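Local atomic coordinates of glycoside transferase (Listeria monocytogenes, PDB entry 6R2M), a protein that is an extracellular glycoside hydrolase linked to exopolysaccharide, and may also have transferase activity. Residues Phe146-Phe149 with Val150-Lys153; Lys243-Ala246 with Arg247-Arg250. One frame throughout, in Å; residues are numbered along the deposited sequence.

Interaction 1: Phe146-Phe149 with Val150-Lys153; sequences FYDF and VHKK
With chi1 of -169°, Asp148 turns its carboxylate away from its own backbone N and over the following turn, where OD1 reaches the amides of Val150 and His151. Two N-H groups grip this one oxygen. Val150 N, 3.0 Å from Asp148 OD1, comes nearly end-on to the C-O bond and closes an Asx turn. His151 N lies 2.8 Å from Asp148 OD1 and approaches from above the carboxylate plane, in an almost straight bond (172°). The other oxygen, Asp148 OD2, sits 3.4 Å from His151 CD2, near the imidazole plane at the ring edge, and also bonds Thr96 OG1, which helps fix the carboxylate's rotation. Behind the turn, the backbone pairs as a hairpin: Asp148 N donates to Lys153 O at 2.7 Å, and Lys153 N returns to Asp148 O at 3.2 Å. Lys152 also faces Asp148, forming a G1 beta bulge in which Lys152 takes the left-handed conformation (phi 59°) usual at the first position of this bulge. The Tyr147 ring leans obliquely across the bulge, its OH 3.4 Å from Lys152 CA. Lys153 NZ curls back to His151 O at 2.7 Å. Phe86 meets the rings of both Tyr147 and Phe149, and Tyr136, at the end of helix 120-136, also meets Tyr147, so the surface hairpin of strands 147-148 and 153-154 rests on aromatic side chains.

Interaction 2: Lys243-Ala246 with Arg247-Arg250; sequences KVYA and RYQR
Tyr248 drives its phenol back against Tyr245 and makes the close half of this buried bend. Its OH accepts Tyr245 N at 2.9 Å in a nearly straight bond (175°), and the same oxygen bonds Glu237 OE1, so a main-chain amide and a helix carboxylate together hold the phenol in position. The two tyrosine side chains cross at about a right angle: Tyr248 OH arrives near the plane of the Tyr245 ring, at its edge, 3.4 Å from Tyr245 CD2, while Tyr245 CB rests 3.8 Å from Tyr248 CZ. Tyr248 CE1 lies 3.3 Å from Tyr245 O, tucked against the main chain. Val244 packs more loosely, its CG1 4.0 Å from Tyr248 OH. The solvent side is that of exposed Arg247, whose extended side chain touches Glu206 and Asn208 of strand 206-208 and whose guanidinium lies obliquely beside Ala246 CB. Phe233 meets the Tyr248 ring edge-to-face, and Met209 touches both Val244 and Tyr248. The arrangement is a helix-to-strand connection: after helix 228-241 the chain bends, is stitched back to that helix through Glu237, and enters strand 247-249, the partner of strand 206-208 in a two-stranded antiparallel sheet.

Following the chain from the N terminus, helix 120-136 leads through short strands to interaction 1, which closes the hairpin turn between strands 147-148 and 153-154. The chain then runs through helices 165-170 and 179-183, the strands up to 206-208, and helices 209-223 and 228-241 before interaction 2 closes the bend into strand 247-249. The two contacts follow in series and neither nest nor cross; the centres of interactions 1 and 2 lie about 34 Å apart. Their nearest atoms are about 19 Å apart. Interaction 1 fastens a surface hairpin to Phe86 and the Thr96-Asn98 loop, whereas interaction 2 joins helix 228-241 to the small sheet with strand 206-208.

Interaction 1: Phe146-Phe149 with Val150-Lys153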
# COMPACT_ATOMS: atom_id res chain seq x y z
N PHE A 146 -13.09 -7.18 2.11
CA PHE A 146 -13.76 -6.87 0.85
C PHE A 146 -15.26 -7.07 1.01
O PHE A 146 -15.73 -7.67 1.98
CB PHE A 146 -13.25 -7.72 -0.31
CG PHE A 146 -13.43 -9.19 -0.13
CD1 PHE A 146 -14.68 -9.80 -0.33
CD2 PHE A 146 -12.36 -9.99 0.20
CE1 PHE A 146 -14.83 -11.17 -0.17
CE2 PHE A 146 -12.51 -11.35 0.37
CZ PHE A 146 -13.74 -11.94 0.17
N TYR A 147 -15.98 -6.52 0.05
CA TYR A 147 -17.40 -6.75 -0.11
C TYR A 147 -17.61 -7.20 -1.54
O TYR A 147 -17.10 -6.56 -2.48
CB TYR A 147 -18.20 -5.47 0.18
CG TYR A 147 -19.69 -5.58 -0.06
CD1 TYR A 147 -20.50 -6.27 0.83
CD2 TYR A 147 -20.28 -4.98 -1.16
CE1 TYR A 147 -21.86 -6.36 0.62
CE2 TYR A 147 -21.65 -5.07 -1.38
CZ TYR A 147 -22.42 -5.77 -0.48
OH TYR A 147 -23.78 -5.86 -0.67
N ASP A 148 -18.30 -8.32 -1.72
CA ASP A 148 -18.69 -8.76 -3.05
C ASP A 148 -19.98 -8.04 -3.41
O ASP A 148 -21.05 -8.32 -2.85
CB ASP A 148 -18.85 -10.27 -3.10
CG ASP A 148 -19.01 -10.79 -4.50
OD1 ASP A 148 -19.88 -10.27 -5.22
OD2 ASP A 148 -18.26 -11.71 -4.89
N PHE A 149 -19.90 -7.09 -4.33
CA PHE A 149 -21.02 -6.24 -4.69
C PHE A 149 -21.91 -6.85 -5.76
O PHE A 149 -22.90 -6.22 -6.16
CB PHE A 149 -20.52 -4.86 -5.15
CG PHE A 149 -19.39 -4.94 -6.12
CD1 PHE A 149 -19.64 -5.21 -7.46
CD2 PHE A 149 -18.08 -4.76 -5.70
CE1 PHE A 149 -18.59 -5.29 -8.37
CE2 PHE A 149 -17.03 -4.83 -6.61
CZ PHE A 149 -17.29 -5.09 -7.94
N VAL A 150 -21.58 -8.04 -6.25
CA VAL A 150 -22.45 -8.80 -7.14
C VAL A 150 -23.26 -9.83 -6.37
O VAL A 150 -24.49 -9.90 -6.50
CB VAL A 150 -21.63 -9.45 -8.27
CG1 VAL A 150 -22.50 -10.45 -9.06
CG2 VAL A 150 -21.05 -8.37 -9.18
N HIS A 151 -22.60 -10.62 -5.53
CA HIS A 151 -23.28 -11.59 -4.67
C HIS A 151 -23.75 -11.00 -3.36
O HIS A 151 -24.49 -11.67 -2.62
CB HIS A 151 -22.35 -12.78 -4.40
CG HIS A 151 -21.91 -13.49 -5.64
ND1 HIS A 151 -22.78 -14.26 -6.39
CD2 HIS A 151 -20.72 -13.52 -6.28
CE1 HIS A 151 -22.13 -14.76 -7.43
NE2 HIS A 151 -20.88 -14.32 -7.39
N LYS A 152 -23.36 -9.76 -3.05
CA LYS A 152 -23.81 -9.03 -1.86
C LYS A 152 -23.45 -9.81 -0.60
O LYS A 152 -24.28 -10.10 0.27
CB LYS A 152 -25.31 -8.72 -1.95
CG LYS A 152 -25.63 -8.02 -3.26
CD LYS A 152 -26.95 -7.27 -3.25
CE LYS A 152 -27.04 -6.33 -4.44
NZ LYS A 152 -26.82 -7.04 -5.74
N LYS A 153 -22.16 -10.13 -0.49
CA LYS A 153 -21.62 -10.86 0.65
C LYS A 153 -20.32 -10.19 1.07
O LYS A 153 -19.52 -9.79 0.23
CB LYS A 153 -21.36 -12.33 0.31
CG LYS A 153 -22.49 -13.01 -0.44
CD LYS A 153 -23.41 -13.80 0.49
CE LYS A 153 -24.78 -14.06 -0.16
NZ LYS A 153 -24.69 -14.23 -1.65

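Interaction 2: Lys243-Ala246 with Arg247-Arg250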
# COMPACT_ATOMS: atom_id res chain seq x y z
N LYS A 243 20.81 -7.26 6.45
CA LYS A 243 19.70 -7.43 5.52
C LYS A 243 18.46 -7.77 6.33
O LYS A 243 18.54 -8.21 7.48
CB LYS A 243 19.93 -8.56 4.51
CG LYS A 243 21.15 -8.42 3.62
CD LYS A 243 21.27 -9.66 2.74
CE LYS A 243 22.44 -9.56 1.78
NZ LYS A 243 22.47 -10.73 0.87
N VAL A 244 17.30 -7.61 5.68
CA VAL A 244 16.06 -8.22 6.13
C VAL A 244 15.49 -8.98 4.94
O VAL A 244 15.38 -8.43 3.84
CB VAL A 244 15.06 -7.19 6.67
CG1 VAL A 244 13.72 -7.86 7.03
CG2 VAL A 244 15.62 -6.45 7.90
N TYR A 245 15.19 -10.25 5.13
CA TYR A 245 14.82 -11.08 4.00
C TYR A 245 13.33 -10.96 3.69
O TYR A 245 12.54 -10.48 4.50
CB TYR A 245 15.22 -12.53 4.27
CG TYR A 245 16.72 -12.67 4.30
CD1 TYR A 245 17.45 -12.65 3.13
CD2 TYR A 245 17.41 -12.77 5.50
CE1 TYR A 245 18.84 -12.76 3.15
CE2 TYR A 245 18.79 -12.89 5.53
CZ TYR A 245 19.49 -12.88 4.35
OH TYR A 245 20.87 -12.99 4.38
N ALA A 246 12.97 -11.40 2.47
CA ALA A 246 11.60 -11.22 1.99
C ALA A 246 10.60 -12.11 2.71
O ALA A 246 9.44 -11.70 2.88
CB ALA A 246 11.54 -11.51 0.49
N ARG A 247 11.00 -13.31 3.11
CA ARG A 247 10.08 -14.25 3.75
C ARG A 247 10.82 -15.06 4.80
O ARG A 247 11.98 -15.42 4.59
CB ARG A 247 9.46 -15.22 2.74
CG ARG A 247 8.51 -14.57 1.75
CD ARG A 247 8.21 -15.50 0.62
NE ARG A 247 7.18 -14.96 -0.27
CZ ARG A 247 7.42 -14.31 -1.40
NH1 ARG A 247 8.67 -14.09 -1.79
NH2 ARG A 247 6.41 -13.86 -2.13
N TYR A 248 10.14 -15.37 5.91
CA TYR A 248 10.74 -16.16 6.98
C TYR A 248 9.86 -17.34 7.37
O TYR A 248 8.63 -17.31 7.24
CB TYR A 248 11.00 -15.31 8.23
CG TYR A 248 12.12 -14.31 8.10
CD1 TYR A 248 11.91 -13.07 7.49
CD2 TYR A 248 13.38 -14.58 8.62
CE1 TYR A 248 12.92 -12.15 7.37
CE2 TYR A 248 14.41 -13.66 8.50
CZ TYR A 248 14.17 -12.45 7.87
OH TYR A 248 15.17 -11.52 7.75
N GLN A 249 10.51 -18.38 7.88
CA GLN A 249 9.83 -19.51 8.47
C GLN A 249 9.55 -19.20 9.94
O GLN A 249 10.45 -18.82 10.69
CB GLN A 249 10.68 -20.77 8.33
CG GLN A 249 10.94 -21.15 6.88
CD GLN A 249 9.72 -21.75 6.21
OE1 GLN A 249 9.15 -22.73 6.71
NE2 GLN A 249 9.32 -21.19 5.08
N ARG A 250 8.28 -19.33 10.35
CA ARG A 250 7.93 -18.91 11.70
C ARG A 250 8.51 -19.82 12.77
O ARG A 250 8.84 -19.34 13.86
CB ARG A 250 6.42 -18.85 11.86
CG ARG A 250 5.86 -17.52 11.51
CD ARG A 250 4.60 -17.27 12.28
NE ARG A 250 3.76 -18.46 12.41
CZ ARG A 250 3.03 -18.97 11.42
NH1 ARG A 250 3.03 -18.40 10.22
NH2 ARG A 250 2.29 -20.05 11.64